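Local coordinates for Ice-binding protein (Flavobacteriaceae bacterium, PDB 5UYT) that binds ice crystals and so probably limits their growth as an antifreeze protein, and is built of two ice-binding-like domains of right-handed beta-helix fold, at residues 333-338 against 360-365; 351-356 against 378-383; 19-24 against 33-38; 38-43 against 50-55. One frame throughout, in Å; residues are numbered along the deposited sequence.

Contact 1 (333-338 against 360-365); sequences NAVFVI and AKNVFW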
loop_
_atom_site.group_PDB
_atom_site.type_symbol
_atom_site.label_atom_id
_atom_site.label_comp_id
_atom_site.label_asym_id
_atom_site.label_seq_id
_atom_site.Cartn_x
_atom_site.Cartn_y
_atom_site.Cartn_z
ATOM N N ASN A 333 8.328 4.642 -12.644
ATOM C CA ASN A 333 7.416 4.102 -13.683
ATOM C C ASN A 333 6.331 3.167 -13.167
ATOM O O ASN A 333 5.517 2.661 -13.961
ATOM C CB ASN A 333 8.205 3.458 -14.820
ATOM C CG ASN A 333 9.227 4.409 -15.420
ATOM O OD1 ASN A 333 10.401 4.094 -15.473
ATOM N ND2 ASN A 333 8.788 5.585 -15.822
ATOM N N ALA A 334 6.271 2.983 -11.846
ATOM C CA ALA A 334 5.268 2.098 -11.249
ATOM C C ALA A 334 3.844 2.601 -11.539
ATOM O O ALA A 334 3.569 3.793 -11.459
ATOM C CB ALA A 334 5.472 2.015 -9.740
ATOM N N VAL A 335 2.929 1.667 -11.802
ATOM C CA VAL A 335 1.528 1.982 -12.115
ATOM C C VAL A 335 0.650 1.405 -10.977
ATOM O O VAL A 335 0.922 0.301 -10.446
ATOM C CB VAL A 335 1.108 1.300 -13.438
ATOM C CG1 VAL A 335 -0.417 1.349 -13.653
ATOM C CG2 VAL A 335 1.840 1.928 -14.617
ATOM N N PHE A 336 -0.399 2.143 -10.640
ATOM C CA PHE A 336 -1.360 1.720 -9.635
ATOM C C PHE A 336 -2.720 1.740 -10.291
ATOM O O PHE A 336 -3.126 2.774 -10.869
ATOM C CB PHE A 336 -1.384 2.726 -8.488
ATOM C CG PHE A 336 -0.051 2.931 -7.826
ATOM C CD1 PHE A 336 0.225 2.292 -6.615
ATOM C CD2 PHE A 336 0.914 3.775 -8.398
ATOM C CE1 PHE A 336 1.458 2.499 -5.981
ATOM C CE2 PHE A 336 2.145 3.976 -7.760
ATOM C CZ PHE A 336 2.413 3.344 -6.566
ATOM N N VAL A 337 -3.452 0.635 -10.207
ATOM C CA VAL A 337 -4.819 0.650 -10.701
ATOM C C VAL A 337 -5.751 0.283 -9.554
ATOM O O VAL A 337 -5.537 -0.716 -8.875
ATOM C CB VAL A 337 -5.016 -0.303 -11.901
ATOM C CG1 VAL A 337 -6.512 -0.456 -12.226
ATOM C CG2 VAL A 337 -4.257 0.219 -13.145
ATOM N N ILE A 338 -6.780 1.099 -9.332
ATOM C CA ILE A 338 -7.740 0.856 -8.219
ATOM C C ILE A 338 -9.120 0.672 -8.845
ATOM O O ILE A 338 -9.689 1.622 -9.385
ATOM C CB ILE A 338 -7.719 2.031 -7.203
ATOM C CG1 ILE A 338 -6.296 2.092 -6.595
ATOM C CG2 ILE A 338 -8.746 1.791 -6.073
ATOM C CD1 ILE A 338 -6.011 3.314 -5.752
ATOM N N ALA A 360 1.412 10.966 -10.497
ATOM C CA ALA A 360 -0.035 10.907 -10.691
ATOM C C ALA A 360 -0.410 10.403 -12.104
ATOM O O ALA A 360 -1.494 9.879 -12.288
ATOM C CB ALA A 360 -0.634 12.292 -10.468
ATOM N N LYS A 361 0.478 10.613 -13.087
ATOM C CA LYS A 361 0.293 10.134 -14.446
ATOM C C LYS A 361 0.048 8.610 -14.488
ATOM O O LYS A 361 -0.551 8.102 -15.453
ATOM C CB LYS A 361 1.577 10.453 -15.231
ATOM C CG LYS A 361 1.664 9.909 -16.639
ATOM C CD LYS A 361 2.974 10.290 -17.347
ATOM C CE LYS A 361 4.171 9.399 -17.012
ATOM N NZ LYS A 361 4.160 7.924 -17.345
ATOM N N ASN A 362 0.561 7.895 -13.464
ATOM C CA ASN A 362 0.548 6.416 -13.442
ATOM C C ASN A 362 -0.453 5.840 -12.442
ATOM O O ASN A 362 -0.345 4.666 -12.075
ATOM C CB ASN A 362 1.961 5.858 -13.126
ATOM C CG ASN A 362 2.991 6.242 -14.181
ATOM O OD1 ASN A 362 2.646 6.527 -15.318
ATOM N ND2 ASN A 362 4.270 6.270 -13.799
ATOM N N VAL A 363 -1.408 6.664 -12.011
ATOM C CA VAL A 363 -2.458 6.242 -11.075
ATOM C C VAL A 363 -3.820 6.296 -11.767
ATOM O O VAL A 363 -4.186 7.347 -12.369
ATOM C CB VAL A 363 -2.471 7.196 -9.871
ATOM C CG1 VAL A 363 -3.592 6.808 -8.921
ATOM C CG2 VAL A 363 -1.099 7.150 -9.178
ATOM N N PHE A 364 -4.533 5.157 -11.743
ATOM C CA PHE A 364 -5.832 5.053 -12.412
ATOM C C PHE A 364 -6.888 4.490 -11.491
ATOM O O PHE A 364 -6.629 3.528 -10.750
ATOM C CB PHE A 364 -5.720 4.136 -13.633
ATOM C CG PHE A 364 -4.678 4.603 -14.600
ATOM C CD1 PHE A 364 -5.003 5.553 -15.574
ATOM C CD2 PHE A 364 -3.346 4.195 -14.452
ATOM C CE1 PHE A 364 -4.024 6.046 -16.439
ATOM C CE2 PHE A 364 -2.361 4.688 -15.324
ATOM C CZ PHE A 364 -2.701 5.616 -16.292
ATOM N N TRP A 365 -8.087 5.055 -11.577
ATOM C CA TRP A 365 -9.186 4.603 -10.740
ATOM C C TRP A 365 -10.312 4.234 -11.693
ATOM O O TRP A 365 -10.764 5.085 -12.482
ATOM C CB TRP A 365 -9.691 5.755 -9.865
ATOM C CG TRP A 365 -8.650 6.385 -8.961
ATOM C CD1 TRP A 365 -7.667 7.278 -9.327
ATOM C CD2 TRP A 365 -8.527 6.196 -7.554
ATOM N NE1 TRP A 365 -6.933 7.638 -8.216
ATOM C CE2 TRP A 365 -7.440 6.986 -7.117
ATOM C CE3 TRP A 365 -9.215 5.400 -6.615
ATOM C CZ2 TRP A 365 -7.027 7.021 -5.775
ATOM C CZ3 TRP A 365 -8.818 5.452 -5.270
ATOM C CH2 TRP A 365 -7.738 6.276 -4.861
HETATM O O HOH W 1 6.266 6.707 -16.045
HETATM O O HOH W 2 4.643 6.148 -10.489
#

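Contact 2 (351-356 against 378-383); sequences SVELIN and KFKGSV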
loop_
_atom_site.group_PDB
_atom_site.type_symbol
_atom_site.label_atom_id
_atom_site.label_comp_id
_atom_site.label_asym_id
_atom_site.label_seq_id
_atom_site.Cartn_x
_atom_site.Cartn_y
_atom_site.Cartn_z
ATOM N N SER A 351 -7.501 12.817 0.921
ATOM C CA SER A 351 -6.324 13.042 0.099
ATOM C C SER A 351 -5.787 11.756 -0.463
ATOM O O SER A 351 -5.951 10.679 0.139
ATOM C CB SER A 351 -5.204 13.832 0.853
ATOM O OG SER A 351 -4.736 13.139 2.027
ATOM N N VAL A 352 -5.143 11.895 -1.612
ATOM C CA VAL A 352 -4.342 10.826 -2.214
ATOM C C VAL A 352 -2.927 11.381 -2.213
ATOM O O VAL A 352 -2.681 12.447 -2.796
ATOM C CB VAL A 352 -4.809 10.531 -3.659
ATOM C CG1 VAL A 352 -3.937 9.444 -4.313
ATOM C CG2 VAL A 352 -6.303 10.152 -3.664
ATOM N N GLU A 353 -1.980 10.691 -1.554
ATOM C CA GLU A 353 -0.610 11.160 -1.551
ATOM C C GLU A 353 0.301 10.149 -2.224
ATOM O O GLU A 353 -0.016 8.962 -2.260
ATOM C CB GLU A 353 -0.147 11.468 -0.109
ATOM C CG GLU A 353 -1.059 12.521 0.542
ATOM C CD GLU A 353 -0.963 13.936 -0.038
ATOM O OE1 GLU A 353 0.028 14.240 -0.751
ATOM O OE2 GLU A 353 -1.884 14.779 0.258
ATOM N N LEU A 354 1.393 10.649 -2.788
ATOM C CA LEU A 354 2.309 9.824 -3.567
ATOM C C LEU A 354 3.678 9.898 -2.911
ATOM O O LEU A 354 4.170 11.010 -2.570
ATOM C CB LEU A 354 2.388 10.368 -5.005
ATOM C CG LEU A 354 1.026 10.506 -5.710
ATOM C CD1 LEU A 354 1.170 11.061 -7.126
ATOM C CD2 LEU A 354 0.271 9.194 -5.792
ATOM N N ILE A 355 4.303 8.737 -2.718
ATOM C CA ILE A 355 5.637 8.692 -2.123
ATOM C C ILE A 355 6.581 7.784 -2.888
ATOM O O ILE A 355 6.150 6.930 -3.664
ATOM C CB ILE A 355 5.651 8.288 -0.617
ATOM C CG1 ILE A 355 5.234 6.810 -0.413
ATOM C CG2 ILE A 355 4.766 9.225 0.197
ATOM C CD1 ILE A 355 5.428 6.319 1.023
ATOM N N ASN A 356 7.878 7.993 -2.658
ATOM C CA ASN A 356 8.944 7.104 -3.151
ATOM C C ASN A 356 8.882 6.944 -4.683
ATOM O O ASN A 356 9.046 5.847 -5.214
ATOM C CB ASN A 356 8.903 5.748 -2.435
ATOM C CG ASN A 356 9.146 5.885 -0.931
ATOM O OD1 ASN A 356 9.863 6.789 -0.505
ATOM N ND2 ASN A 356 8.547 4.997 -0.129
ATOM N N LYS A 378 -7.899 16.388 -2.009
ATOM C CA LYS A 378 -6.724 16.507 -2.875
ATOM C C LYS A 378 -6.615 15.164 -3.572
ATOM O O LYS A 378 -6.110 14.176 -2.986
ATOM C CB LYS A 378 -5.448 16.850 -2.072
ATOM C CG LYS A 378 -5.541 18.239 -1.436
ATOM C CD LYS A 378 -4.282 18.619 -0.668
ATOM C CE LYS A 378 -4.364 20.109 -0.306
ATOM N NZ LYS A 378 -3.207 20.431 0.560
ATOM N N PHE A 379 -7.105 15.112 -4.804
ATOM C CA PHE A 379 -7.202 13.839 -5.517
ATOM C C PHE A 379 -6.106 13.751 -6.574
ATOM O O PHE A 379 -5.706 14.789 -7.147
ATOM C CB PHE A 379 -8.613 13.632 -6.157
ATOM C CG PHE A 379 -9.041 12.161 -6.199
ATOM C CD1 PHE A 379 -9.530 11.556 -5.042
ATOM C CD2 PHE A 379 -8.889 11.392 -7.353
ATOM C CE1 PHE A 379 -9.879 10.196 -5.012
ATOM C CE2 PHE A 379 -9.232 10.031 -7.335
ATOM C CZ PHE A 379 -9.720 9.443 -6.177
ATOM N N LYS A 380 -5.613 12.533 -6.830
ATOM C CA LYS A 380 -4.522 12.336 -7.801
ATOM C C LYS A 380 -4.823 11.115 -8.654
ATOM O O LYS A 380 -5.330 10.107 -8.150
ATOM C CB LYS A 380 -3.157 12.190 -7.096
ATOM C CG LYS A 380 -2.794 13.495 -6.355
ATOM C CD LYS A 380 -1.400 13.522 -5.760
ATOM C CE LYS A 380 -1.165 14.796 -4.921
ATOM N NZ LYS A 380 -2.213 14.990 -3.846
ATOM N N GLY A 381 -4.503 11.229 -9.931
ATOM C CA GLY A 381 -4.654 10.117 -10.878
ATOM C C GLY A 381 -5.801 10.363 -11.843
ATOM O O GLY A 381 -6.449 11.416 -11.778
ATOM N N SER A 382 -6.044 9.392 -12.725
ATOM C CA SER A 382 -7.121 9.519 -13.711
ATOM C C SER A 382 -8.306 8.651 -13.264
ATOM O O SER A 382 -8.181 7.425 -13.165
ATOM C CB SER A 382 -6.612 9.051 -15.079
ATOM O OG SER A 382 -5.630 9.943 -15.557
ATOM N N VAL A 383 -9.439 9.300 -12.985
ATOM C CA VAL A 383 -10.620 8.589 -12.512
ATOM C C VAL A 383 -11.494 8.402 -13.735
ATOM O O VAL A 383 -11.794 9.359 -14.465
ATOM C CB VAL A 383 -11.456 9.408 -11.502
ATOM C CG1 VAL A 383 -12.677 8.580 -11.071
ATOM C CG2 VAL A 383 -10.631 9.814 -10.315
#

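Contact 3 (19-24 against 33-38); sequences GAVTNT and VGTNNA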
loop_
_atom_site.group_PDB
_atom_site.type_symbol
_atom_site.label_atom_id
_atom_site.label_comp_id
_atom_site.label_asym_id
_atom_site.label_seq_id
_atom_site.Cartn_x
_atom_site.Cartn_y
_atom_site.Cartn_z
ATOM N N GLY A 19 -1.774 -22.081 13.761
ATOM C CA GLY A 19 -2.354 -21.301 14.844
ATOM C C GLY A 19 -3.207 -20.159 14.347
ATOM O O GLY A 19 -3.263 -19.891 13.150
ATOM N N ALA A 20 -3.872 -19.487 15.277
ATOM C CA ALA A 20 -4.722 -18.346 14.938
ATOM C C ALA A 20 -3.902 -17.090 14.696
ATOM O O ALA A 20 -2.854 -16.893 15.311
ATOM C CB ALA A 20 -5.733 -18.101 16.039
ATOM N N VAL A 21 -4.381 -16.257 13.777
ATOM C CA VAL A 21 -3.797 -14.952 13.510
ATOM C C VAL A 21 -4.918 -13.918 13.691
ATOM O O VAL A 21 -5.940 -13.962 12.986
ATOM C CB VAL A 21 -3.209 -14.906 12.089
ATOM C CG1 VAL A 21 -2.688 -13.510 11.751
ATOM C CG2 VAL A 21 -2.112 -15.945 11.942
ATOM N N THR A 22 -4.737 -13.023 14.664
ATOM C CA THR A 22 -5.805 -12.120 15.093
ATOM C C THR A 22 -5.323 -10.676 15.139
ATOM O O THR A 22 -4.221 -10.409 15.617
ATOM C CB THR A 22 -6.305 -12.496 16.504
ATOM O OG1 THR A 22 -6.569 -13.909 16.558
ATOM C CG2 THR A 22 -7.606 -11.711 16.829
ATOM N N ASN A 23 -6.178 -9.762 14.682
ATOM C CA ASN A 23 -5.953 -8.317 14.809
ATOM C C ASN A 23 -6.975 -7.643 15.734
ATOM O O ASN A 23 -8.125 -8.100 15.862
ATOM C CB ASN A 23 -6.029 -7.639 13.425
ATOM C CG ASN A 23 -5.844 -6.131 13.512
ATOM O OD1 ASN A 23 -4.758 -5.656 13.861
ATOM N ND2 ASN A 23 -6.908 -5.371 13.228
ATOM N N THR A 24 -6.541 -6.560 16.374
ATOM C CA THR A 24 -7.440 -5.647 17.081
ATOM C C THR A 24 -7.103 -4.222 16.681
ATOM O O THR A 24 -5.925 -3.871 16.606
ATOM C CB THR A 24 -7.244 -5.709 18.595
ATOM O OG1 THR A 24 -7.423 -7.059 19.048
ATOM C CG2 THR A 24 -8.247 -4.773 19.297
ATOM N N VAL A 33 -0.893 -11.992 4.803
ATOM C CA VAL A 33 -1.199 -12.355 6.192
ATOM C C VAL A 33 -1.824 -13.737 6.140
ATOM O O VAL A 33 -2.753 -13.980 5.365
ATOM C CB VAL A 33 -2.222 -11.366 6.810
ATOM C CG1 VAL A 33 -2.715 -11.865 8.182
ATOM C CG2 VAL A 33 -1.617 -9.962 6.914
ATOM N N GLY A 34 -1.342 -14.660 6.953
ATOM C CA GLY A 34 -1.946 -15.966 6.862
ATOM C C GLY A 34 -1.540 -16.998 7.871
ATOM O O GLY A 34 -0.639 -16.780 8.699
ATOM N N THR A 35 -2.231 -18.127 7.784
ATOM C CA THR A 35 -1.937 -19.286 8.605
ATOM C C THR A 35 -2.219 -20.536 7.776
ATOM O O THR A 35 -3.162 -20.579 6.984
ATOM C CB THR A 35 -2.757 -19.263 9.919
ATOM O OG1 THR A 35 -2.897 -20.597 10.434
ATOM C CG2 THR A 35 -4.160 -18.630 9.687
ATOM N N ASN A 36 -1.402 -21.562 7.958
ATOM C CA ASN A 36 -1.537 -22.765 7.163
ATOM C C ASN A 36 -2.587 -23.750 7.697
ATOM O O ASN A 36 -2.784 -24.818 7.113
ATOM C CB ASN A 36 -0.165 -23.439 6.998
ATOM C CG ASN A 36 -0.188 -24.555 5.978
ATOM O OD1 ASN A 36 0.306 -25.662 6.221
ATOM N ND2 ASN A 36 -0.803 -24.288 4.850
ATOM N N ASN A 37 -3.262 -23.402 8.800
ATOM C CA ASN A 37 -4.294 -24.277 9.356
ATOM C C ASN A 37 -5.549 -23.611 9.936
ATOM O O ASN A 37 -6.341 -24.281 10.605
ATOM C CB ASN A 37 -3.684 -25.240 10.405
ATOM C CG ASN A 37 -3.448 -24.572 11.753
ATOM O OD1 ASN A 37 -3.434 -23.326 11.877
ATOM N ND2 ASN A 37 -3.262 -25.406 12.788
ATOM N N ALA A 38 -5.716 -22.313 9.701
ATOM C CA ALA A 38 -6.883 -21.581 10.195
ATOM C C ALA A 38 -7.155 -20.406 9.267
ATOM O O ALA A 38 -6.665 -20.397 8.131
ATOM C CB ALA A 38 -6.665 -21.119 11.638
#

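Contact 4 (38-43 against 50-55); sequences AASTNF and MQDSNG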
loop_
_atom_site.group_PDB
_atom_site.type_symbol
_atom_site.label_atom_id
_atom_site.label_comp_id
_atom_site.label_asym_id
_atom_site.label_seq_id
_atom_site.Cartn_x
_atom_site.Cartn_y
_atom_site.Cartn_z
ATOM N N ALA A 38 -5.716 -22.313 9.701
ATOM C CA ALA A 38 -6.883 -21.581 10.195
ATOM C C ALA A 38 -7.155 -20.406 9.267
ATOM O O ALA A 38 -6.665 -20.397 8.131
ATOM C CB ALA A 38 -6.665 -21.119 11.638
ATOM N N ALA A 39 -7.923 -19.419 9.739
ATOM C CA ALA A 39 -8.205 -18.212 8.977
ATOM C C ALA A 39 -7.983 -17.018 9.881
ATOM O O ALA A 39 -8.412 -17.047 11.034
ATOM C CB ALA A 39 -9.636 -18.217 8.462
ATOM N N SER A 40 -7.336 -15.971 9.359
ATOM C CA SER A 40 -7.034 -14.796 10.156
ATOM C C SER A 40 -8.329 -14.045 10.415
ATOM O O SER A 40 -9.224 -14.034 9.549
ATOM C CB SER A 40 -6.024 -13.896 9.422
ATOM O OG SER A 40 -4.913 -14.696 9.010
ATOM N N THR A 41 -8.448 -13.419 11.583
ATOM C CA THR A 41 -9.674 -12.693 11.907
ATOM C C THR A 41 -9.456 -11.249 12.321
ATOM O O THR A 41 -8.425 -10.898 12.926
ATOM C CB THR A 41 -10.491 -13.376 13.009
ATOM O OG1 THR A 41 -9.684 -13.466 14.184
ATOM C CG2 THR A 41 -10.929 -14.777 12.584
ATOM N N ASN A 42 -10.452 -10.433 11.966
ATOM C CA ASN A 42 -10.594 -9.035 12.402
ATOM C C ASN A 42 -9.553 -8.082 11.840
ATOM O O ASN A 42 -9.354 -7.001 12.399
ATOM C CB ASN A 42 -10.672 -8.927 13.949
ATOM C CG ASN A 42 -11.305 -7.617 14.432
ATOM O OD1 ASN A 42 -12.308 -7.139 13.880
ATOM N ND2 ASN A 42 -10.725 -7.031 15.467
ATOM N N PHE A 43 -8.877 -8.467 10.754
ATOM C CA PHE A 43 -8.060 -7.500 10.016
ATOM C C PHE A 43 -8.925 -6.539 9.201
ATOM O O PHE A 43 -10.024 -6.905 8.795
ATOM C CB PHE A 43 -7.041 -8.209 9.113
ATOM C CG PHE A 43 -5.921 -8.838 9.889
ATOM C CD1 PHE A 43 -4.711 -8.161 10.056
ATOM C CD2 PHE A 43 -6.092 -10.076 10.518
ATOM C CE1 PHE A 43 -3.679 -8.717 10.784
ATOM C CE2 PHE A 43 -5.061 -10.624 11.277
ATOM C CZ PHE A 43 -3.855 -9.945 11.408
ATOM N N MET A 50 -4.982 -12.069 1.978
ATOM C CA MET A 50 -5.330 -12.899 3.147
ATOM C C MET A 50 -5.283 -14.363 2.725
ATOM O O MET A 50 -6.169 -14.822 2.004
ATOM C CB MET A 50 -6.722 -12.500 3.701
ATOM C CG MET A 50 -6.857 -10.999 4.008
ATOM S SD MET A 50 -5.588 -10.325 5.108
ATOM C CE MET A 50 -5.940 -11.219 6.631
ATOM N N GLN A 51 -4.254 -15.104 3.172
ATOM C CA GLN A 51 -4.019 -16.488 2.745
ATOM C C GLN A 51 -4.346 -17.449 3.890
ATOM O O GLN A 51 -3.664 -17.420 4.915
ATOM C CB GLN A 51 -2.539 -16.697 2.370
ATOM C CG GLN A 51 -1.944 -15.681 1.394
ATOM C CD GLN A 51 -2.319 -15.985 -0.050
ATOM O OE1 GLN A 51 -3.276 -16.701 -0.316
ATOM N NE2 GLN A 51 -1.601 -15.378 -0.983
ATOM N N ASP A 52 -5.385 -18.266 3.727
ATOM C CA ASP A 52 -5.854 -19.161 4.805
ATOM C C ASP A 52 -5.844 -20.596 4.301
ATOM O O ASP A 52 -6.601 -20.920 3.394
ATOM C CB ASP A 52 -7.279 -18.772 5.259
ATOM C CG ASP A 52 -7.364 -17.322 5.800
ATOM O OD1 ASP A 52 -6.436 -16.895 6.557
ATOM O OD2 ASP A 52 -8.366 -16.623 5.469
ATOM N N SER A 53 -4.960 -21.423 4.859
ATOM C CA SER A 53 -4.956 -22.884 4.624
ATOM C C SER A 53 -5.028 -23.260 3.140
ATOM O O SER A 53 -5.943 -23.959 2.715
ATOM C CB SER A 53 -6.104 -23.554 5.399
ATOM O OG SER A 53 -6.064 -23.192 6.777
ATOM N N ASN A 54 -4.060 -22.793 2.358
ATOM C CA ASN A 54 -4.081 -22.996 0.903
ATOM C C ASN A 54 -2.683 -23.290 0.384
ATOM O O ASN A 54 -1.769 -23.525 1.177
ATOM C CB ASN A 54 -4.720 -21.786 0.184
ATOM C CG ASN A 54 -4.006 -20.470 0.476
ATOM O OD1 ASN A 54 -2.885 -20.447 0.986
ATOM N ND2 ASN A 54 -4.653 -19.365 0.131
ATOM N N GLY A 55 -2.512 -23.289 -0.939
ATOM C CA GLY A 55 -1.208 -23.577 -1.545
ATOM C C GLY A 55 -0.135 -22.558 -1.181
ATOM O O GLY A 55 1.026 -22.921 -0.992
HETATM O O HOH W 3 -5.396 -14.509 6.366
HETATM O O HOH W 4 -8.962 -14.216 6.814
#

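Contact 1 (333-338 against 360-365)
With CG1 of Ile338 anti to the carbonyl carbon (chi1 -63°) and its chain extended beyond, the methyl CD1 is carried over one face of the Trp365 indole. Ile338 CD1 sits 3.6 Å from the centroid of the six-membered ring of Trp365, a CH-pi contact close to the ring normal, and Ile338 CG2 lies 3.7 Å from Trp365 CE3; the two side chains run alongside each other. The strands beneath, 336-338 and 363-365, are parallel neighbours on successive coils of the right-handed beta-helix. Phe336 N gives a bond of 2.9 Å to Asn362 O, Phe364 N returns one to Phe336 O, and Ile338 N continues the ladder to Phe364 O at 2.8 Å. On the same face as Ile338, Val363 CG2 comes within 4.0 Å of Phe336 CD2. Where the strands begin, one water accepts from Asn333 ND2, Lys361 NZ and Asn362 ND2, while Lys361 NZ also bonds to a lone pair of Asn362 OD1 at 2.9 Å. Trp365 NE1 is bonded to Lys380 O, later on the same coil. With backbone N-H and C=O groups paired in the ladder, Ile338 and Trp365 can meet through apolar and CH-pi contact.

Contact 2 (351-356 against 378-383)
Lys380 NZ donates to Val352 O at 2.8 Å, nearly in line with the carbonyl. The ammonium also faces the Glu353 carboxylate, but that salt bridge is long, 3.9 Å from Lys380 NZ to Glu353 OE1. The lysine chain is extended until its last torsion, where a bend (chi4 55°) turns NZ back to the carbonyl; on the way Lys380 CD passes 3.8 Å from Leu354 CD1. The backbones meet at Ser351 and Lys378, with Val352 N bonded to Lys378 O at 2.8 Å. This single bridge joins strands 351-355 and 378-380, which splay by 53° on one side of the beta-helix; at Gly381 the chain turns a corner, and strand 382-385 runs on beside 363-367. An alanine in place of Lys380 would probably leave Val352 O without its side-chain donor and take away the long charge pairing with Glu353. Inside the coil, CG2 of Val352 lies over one face of the Phe379 ring, offset toward the rim and 4.0 Å from its centroid. The Phe379 ring meets the Trp365 indole at about 45°, and Val352 touches that indole too. On the following coil, Glu399 of strand 397-404 touches Lys380.

Contact 3 (19-24 against 33-38)
A corner of the N-terminal beta-helix is fastened here by an ST turn: Thr35 OG1, at the end of strand 32-35, accepts from Asn37 N at 3.3 Å while donating to Gly19 O at 2.8 Å. The hydroxyl lies in the plane of the Gly19 carbonyl, and it gets there because OG1 is turned anti to the threonine's own nitrogen (chi1 156°). Asn37 supplies the second grip on the same glycine. Its OD1 takes the hydrogen of Gly19 N at 2.8 Å, the donor tilted 28° from the plane of the side-chain carbonyl. The backbone angles of Gly19 themselves call for glycine. Beyond these bonds the contact turns apolar. Val21 CG1 meets Val33 CG1 at 3.9 Å, side chains from two different faces of the beta-helix on successive turns, and Val21 CG2 lies 3.9 Å from Thr35 CB. A valine in place of Thr35 would probably leave Gly19 O without this donor and the turn at Asn37 N without its acceptor. Thr16 on strand 12-16 packs against both Val21 and Thr35. Gripped at N and O by side chains of the following turn, Gly19 is probably fixed in place.

Contact 4 (38-43 against 50-55)
The Asp52 carboxylate is met from above its plane by Ser40 N, which bonds to Asp52 OD1 at 3.1 Å from about 50° out of that plane, while the Ala39 methyl lies against the same group, 3.6 Å from Asp52 CG. The Phe43 ring is approached obliquely by the methyl of Met50, with Met50 CE 4.0 Å from Phe43 CG. That methyl also touches Ser40, at 3.9 Å from Ser40 CB, because the Met50 chain folds at both chi2 (-54°) and chi3 (-65°) and curls back toward the 38-43 segment. Two waters complete the polar side. One accepts from Ser40 OG and donates to Asp52 OD1 at 2.6 Å; the other donates to both Ser40 O and Asp52 OD2. Asp52 OD1 is therefore gripped by a backbone amide and a water, which would probably favour its charged form. Farther along, Ser53 OG donates to Ala38 O at 3.2 Å, the donor tilted from the carbonyl plane. Ala38 to Phe43 form a loop after strand 32-35, and they run in nearly the opposite direction to Met50-Ser53. Strand 50-52 pairs in parallel with 32-35, while the loop runs beside strand 21-24, where Thr41 bonds to the backbone of Val21 and Asn23; Phe43 packs on Val21 and Val33, and Asn54 caps the N terminus of helix 55-73.

Overall arrangement
From the N terminus, contact 3 closes first, joining strand 21-24 and the glycine before it to strand 32-35 across an eight-residue stretch. Contact 4 follows in series and shares Ala38 with it; its six-residue loop leads into strand 50-52 and then helix 55-73. The two touch in one end of the first ice-binding-like region. Contacts 1 and 2 belong to the second such region, on the other side of the chain's centre. Each closes a 21-residue loop, joining one coil to the next; their segments alternate along the chain, so the two cross, and they touch. Between the two regions the nearest approach is about 16 Å, between nearest atoms of contacts 1 and 4.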